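Side-chain contacts in xylose isomerase-like TIM barrel domain-containing protein (Thermus thermophilus, PDB 3AYV), which binds zinc ions in a TIM barrel, may help protect the cell against oxidative stress, and probably resembles AP endonucleases, its precise function being unsettled: residues 65-68 and 69-72; 190-193 and 194-197. One frame throughout, in Å; residues are numbered along the deposited sequence.

Interaction 1: 65-68 and 69-72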
loop_
_atom_site.group_PDB
_atom_site.type_symbol
_atom_site.label_atom_id
_atom_site.label_comp_id
_atom_site.label_asym_id
_atom_site.label_seq_id
_atom_site.Cartn_x
_atom_site.Cartn_y
_atom_site.Cartn_z
ATOM N N SER A 65 16.207 -10.795 1.734
ATOM C CA SER A 65 16.179 -12.144 2.315
ATOM C C SER A 65 17.590 -12.796 2.350
ATOM O O SER A 65 18.344 -12.726 1.361
ATOM C CB SER A 65 15.277 -13.067 1.490
ATOM O OG SER A 65 15.194 -14.356 2.128
ATOM N N PRO A 66 17.922 -13.497 3.456
ATOM C CA PRO A 66 19.171 -14.283 3.433
ATOM C C PRO A 66 19.113 -15.450 2.444
ATOM O O PRO A 66 20.164 -15.999 2.074
ATOM C CB PRO A 66 19.316 -14.800 4.899
ATOM C CG PRO A 66 17.908 -14.764 5.442
ATOM C CD PRO A 66 17.262 -13.526 4.776
ATOM N N ASP A 67 17.915 -15.794 1.968
ATOM C CA ASP A 67 17.745 -16.869 0.988
ATOM C C ASP A 67 17.871 -16.255 -0.418
ATOM O O ASP A 67 17.023 -15.439 -0.809
ATOM C CB ASP A 67 16.378 -17.535 1.172
ATOM C CG ASP A 67 16.203 -18.783 0.322
ATOM O OD1 ASP A 67 16.536 -18.760 -0.886
ATOM O OD2 ASP A 67 15.729 -19.801 0.861
ATOM N N PRO A 68 18.891 -16.670 -1.187
ATOM C CA PRO A 68 19.076 -16.025 -2.498
ATOM C C PRO A 68 17.919 -16.279 -3.457
ATOM O O PRO A 68 17.653 -15.422 -4.328
ATOM C CB PRO A 68 20.363 -16.654 -3.073
ATOM C CG PRO A 68 20.874 -17.659 -2.045
ATOM C CD PRO A 68 19.982 -17.618 -0.833
ATOM N N GLU A 69 17.264 -17.435 -3.359
ATOM C CA GLU A 69 16.125 -17.726 -4.249
ATOM C C GLU A 69 14.926 -16.826 -3.940
ATOM O O GLU A 69 14.189 -16.420 -4.843
ATOM C CB GLU A 69 15.702 -19.191 -4.206
ATOM C CG GLU A 69 16.678 -20.131 -4.911
ATOM C CD GLU A 69 16.066 -21.508 -5.193
ATOM O OE1 GLU A 69 15.020 -21.593 -5.879
ATOM O OE2 GLU A 69 16.641 -22.520 -4.722
ATOM N N VAL A 70 14.731 -16.523 -2.663
ATOM C CA VAL A 70 13.706 -15.553 -2.269
ATOM C C VAL A 70 14.017 -14.150 -2.819
ATOM O O VAL A 70 13.123 -13.463 -3.289
ATOM C CB VAL A 70 13.536 -15.506 -0.740
ATOM C CG1 VAL A 70 12.645 -14.357 -0.309
ATOM C CG2 VAL A 70 12.948 -16.869 -0.236
ATOM N N ARG A 71 15.279 -13.736 -2.750
ATOM C CA ARG A 71 15.656 -12.417 -3.307
ATOM C C ARG A 71 15.334 -12.357 -4.797
ATOM O O ARG A 71 14.799 -11.363 -5.261
ATOM C CB ARG A 71 17.139 -12.145 -3.109
ATOM C CG ARG A 71 17.558 -12.016 -1.626
ATOM C CD ARG A 71 18.898 -11.252 -1.457
ATOM N NE ARG A 71 20.042 -11.902 -2.110
ATOM C CZ ARG A 71 20.818 -12.828 -1.527
ATOM N NH1 ARG A 71 20.573 -13.263 -0.284
ATOM N NH2 ARG A 71 21.845 -13.342 -2.194
ATOM N N GLY A 72 15.705 -13.414 -5.522
ATOM C CA GLY A 72 15.450 -13.533 -6.965
ATOM C C GLY A 72 13.960 -13.487 -7.296
ATOM O O GLY A 72 13.510 -12.741 -8.186
#
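Arg71 folds back over the start of its own helix and returns one guanidinium nitrogen to the loop that leads in: its NH1 donates to Ser65 O at 2.8 Å. The bond is nearly straight at the hydrogen (163°), and the acceptor lies in the guanidinium plane while the donor lies in the carbonyl plane, so the two flat groups meet edge to edge. A bend at chi3 (-61°) turns the end of the chain this way and lays one face of the guanidinium over Pro68, whose CA sits above its centre. One residue earlier in the same turn, CG1 of Val70 presses on Ser65 CB at 3.4 Å, tighter than usual for two carbons, while its CG2 rests against CB and CG of Asp67. Asp67 is the N-cap residue, and its carboxylate oxygen OD1 accepts weak bonds from Glu69 N at 2.9 Å and from Val70 N at 3.4 Å, giving partners to amide hydrogens that the first turn cannot satisfy. Behind these contacts stands Ser65. With OG anti to the backbone N (chi1 -176°), its hydroxyl accepts from Asp67 N at 3.1 Å, an ST turn that sets the capping residue in place. Replacing Ser65 by an alanine would probably leave Asp67 N without this acceptor and give the N-cap residue more freedom to shift. The regular helix bonds then follow, Arg71 N to Asp67 O and Gly72 N to Pro68 O. This is a worked case of helix initiation: cap, proline at the first position, and an arginine tying the turn to the preceding loop. The contact lies on the surface, where the loop after barrel strand 52-55 enters helix 68-87, the outer helix that precedes strand 92-96.

Interaction 2: 190-193 and 194-197. With ZN (zinc ion), chain G.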
loop_
_atom_site.group_PDB
_atom_site.type_symbol
_atom_site.label_atom_id
_atom_site.label_comp_id
_atom_site.label_asym_id
_atom_site.label_seq_id
_atom_site.Cartn_x
_atom_site.Cartn_y
_atom_site.Cartn_z
ATOM N N ASP A 190 -9.617 0.378 10.388
ATOM C CA ASP A 190 -9.456 0.440 11.828
ATOM C C ASP A 190 -9.133 -0.938 12.420
ATOM O O ASP A 190 -9.295 -1.972 11.769
ATOM C CB ASP A 190 -10.681 1.077 12.508
ATOM C CG ASP A 190 -10.297 1.981 13.673
ATOM O OD1 ASP A 190 -9.170 1.855 14.202
ATOM O OD2 ASP A 190 -11.151 2.785 14.126
ATOM N N THR A 191 -8.662 -0.909 13.652
ATOM C CA THR A 191 -8.167 -2.087 14.336
ATOM C C THR A 191 -8.559 -1.963 15.807
ATOM O O THR A 191 -8.766 -0.854 16.314
ATOM C CB THR A 191 -6.626 -2.195 14.219
ATOM O OG1 THR A 191 -6.157 -3.197 15.137
ATOM C CG2 THR A 191 -5.933 -0.851 14.541
ATOM N N ASP A 192 -8.655 -3.101 16.484
ATOM C CA ASP A 192 -8.816 -3.118 17.937
ATOM C C ASP A 192 -7.527 -2.853 18.715
ATOM O O ASP A 192 -7.527 -2.847 19.955
ATOM C CB ASP A 192 -9.457 -4.446 18.372
ATOM C CG ASP A 192 -8.651 -5.686 17.945
ATOM O OD1 ASP A 192 -7.540 -5.579 17.382
ATOM O OD2 ASP A 192 -9.152 -6.803 18.194
ATOM N N GLY A 193 -6.424 -2.631 17.994
ATOM C CA GLY A 193 -5.146 -2.420 18.607
ATOM C C GLY A 193 -4.359 -3.686 18.849
ATOM O O GLY A 193 -3.266 -3.618 19.415
ATOM N N VAL A 194 -4.922 -4.831 18.454
ATOM C CA VAL A 194 -4.272 -6.132 18.663
ATOM C C VAL A 194 -3.968 -6.828 17.338
ATOM O O VAL A 194 -2.832 -7.255 17.106
ATOM C CB VAL A 194 -5.123 -7.075 19.569
ATOM C CG1 VAL A 194 -4.375 -8.418 19.794
ATOM C CG2 VAL A 194 -5.408 -6.399 20.918
ATOM N N TYR A 195 -4.969 -6.936 16.473
ATOM C CA TYR A 195 -4.798 -7.550 15.167
ATOM C C TYR A 195 -5.019 -6.524 14.064
ATOM O O TYR A 195 -5.771 -5.560 14.249
ATOM C CB TYR A 195 -5.767 -8.726 14.954
ATOM C CG TYR A 195 -5.514 -9.802 15.957
ATOM C CD1 TYR A 195 -4.447 -10.685 15.798
ATOM C CD2 TYR A 195 -6.303 -9.905 17.099
ATOM C CE1 TYR A 195 -4.163 -11.651 16.768
ATOM C CE2 TYR A 195 -6.056 -10.884 18.052
ATOM C CZ TYR A 195 -4.980 -11.753 17.877
ATOM O OH TYR A 195 -4.701 -12.708 18.824
ATOM N N ASP A 196 -4.417 -6.777 12.912
ATOM C CA ASP A 196 -4.678 -5.977 11.726
ATOM C C ASP A 196 -6.046 -6.350 11.142
ATOM O O ASP A 196 -6.149 -7.164 10.234
ATOM C CB ASP A 196 -3.568 -6.195 10.710
ATOM C CG ASP A 196 -3.596 -5.175 9.590
ATOM O OD1 ASP A 196 -4.115 -4.050 9.735
ATOM O OD2 ASP A 196 -3.079 -5.536 8.547
ATOM N N ARG A 197 -7.095 -5.725 11.685
ATOM C CA ARG A 197 -8.479 -6.164 11.471
ATOM C C ARG A 197 -9.066 -5.814 10.134
ATOM O O ARG A 197 -9.953 -6.541 9.638
ATOM C CB ARG A 197 -9.390 -5.601 12.575
ATOM C CG ARG A 197 -9.046 -6.122 13.949
ATOM C CD ARG A 197 -9.436 -7.586 14.040
ATOM N NE ARG A 197 -9.416 -8.027 15.419
ATOM C CZ ARG A 197 -9.878 -9.209 15.828
ATOM N NH1 ARG A 197 -10.378 -10.074 14.966
ATOM N NH2 ARG A 197 -9.827 -9.504 17.106
HETATM ZN ZN ZN G . -3.023 -4.490 6.685
HETATM O O HOH W 1 -6.520 -2.909 10.436
HETATM O O HOH W 2 -4.011 -2.518 7.591
HETATM O O HOH W 3 -2.969 -3.321 4.845
HETATM O O HOH W 4 -2.191 -6.304 5.794
#
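Asp192 gathers the backbone and the arginine of the following residues around one carboxylate. From CB, the chain turns CG into the crowded position between the backbone N and carbonyl carbon (chi1 58°), which aims both oxygens at 194-197. CG itself comes 3.5 Å from Arg197 NE. OD1 then takes two amide hydrogens: Val194 N at 2.9 Å approaches from above the carboxylate plane, whereas Tyr195 N at 3.0 Å meets the syn lone pair along an almost straight line (170°). OD2, at the tip, forms a salt bridge with Arg197. NE and NH2 both reach this single oxygen at 3.0 Å, from the same face of the carboxylate. Using NE and NH2 makes the grip side-on; OD2 stays close to the guanidinium plane, while the carboxylate plane is turned 72° from it. Four donors thus hold the two oxygens and fix the rotation of the group, and the arginine probably helps to stabilise its negative charge. Tyr195 CG lies over the rim of one guanidinium face. Thr191 closes the turn from within: OG1 donates to Tyr195 O at 2.6 Å and accepts from Gly193 N, an ST turn. The residue after Tyr195, Asp196, turns to the metal, its OD2 binding zinc at 2.1 Å beside three waters; His165 and His198 complete the site. OD1 lies within hydrogen-bonding distance of two waters, one a zinc ligand and the other also near Asp190 O, though these waters have more acceptors in reach than protons to give. The principle illustrated is a metal ligand presented by a reversing loop that is tied by its own side chains. That loop joins barrel strands 185-188 and 219-222, and Thr191 and Asp196 pack on helix 163-169, which follows strand 158-162.

In the fold
Both interactions are short-range contacts in connections of the same TIM barrel, yet they share no helix or strand and their centres lie 31 Å apart. Interaction 1 is a surface contact away from the zinc sites; interaction 2 is partly buried and includes a zinc ligand. In each, an aspartate accepts backbone amide hydrogens and a hydroxyl side chain makes an ST turn, but the arginine is used differently: it seeks a main-chain carbonyl at the helix start of 65-72, and a carboxylate in the loop 190-197. Main-chain hydrogen bonding, weak capping and a little carbon packing make up the first, whereas charge pairing, ordered water and metal coordination dominate the second.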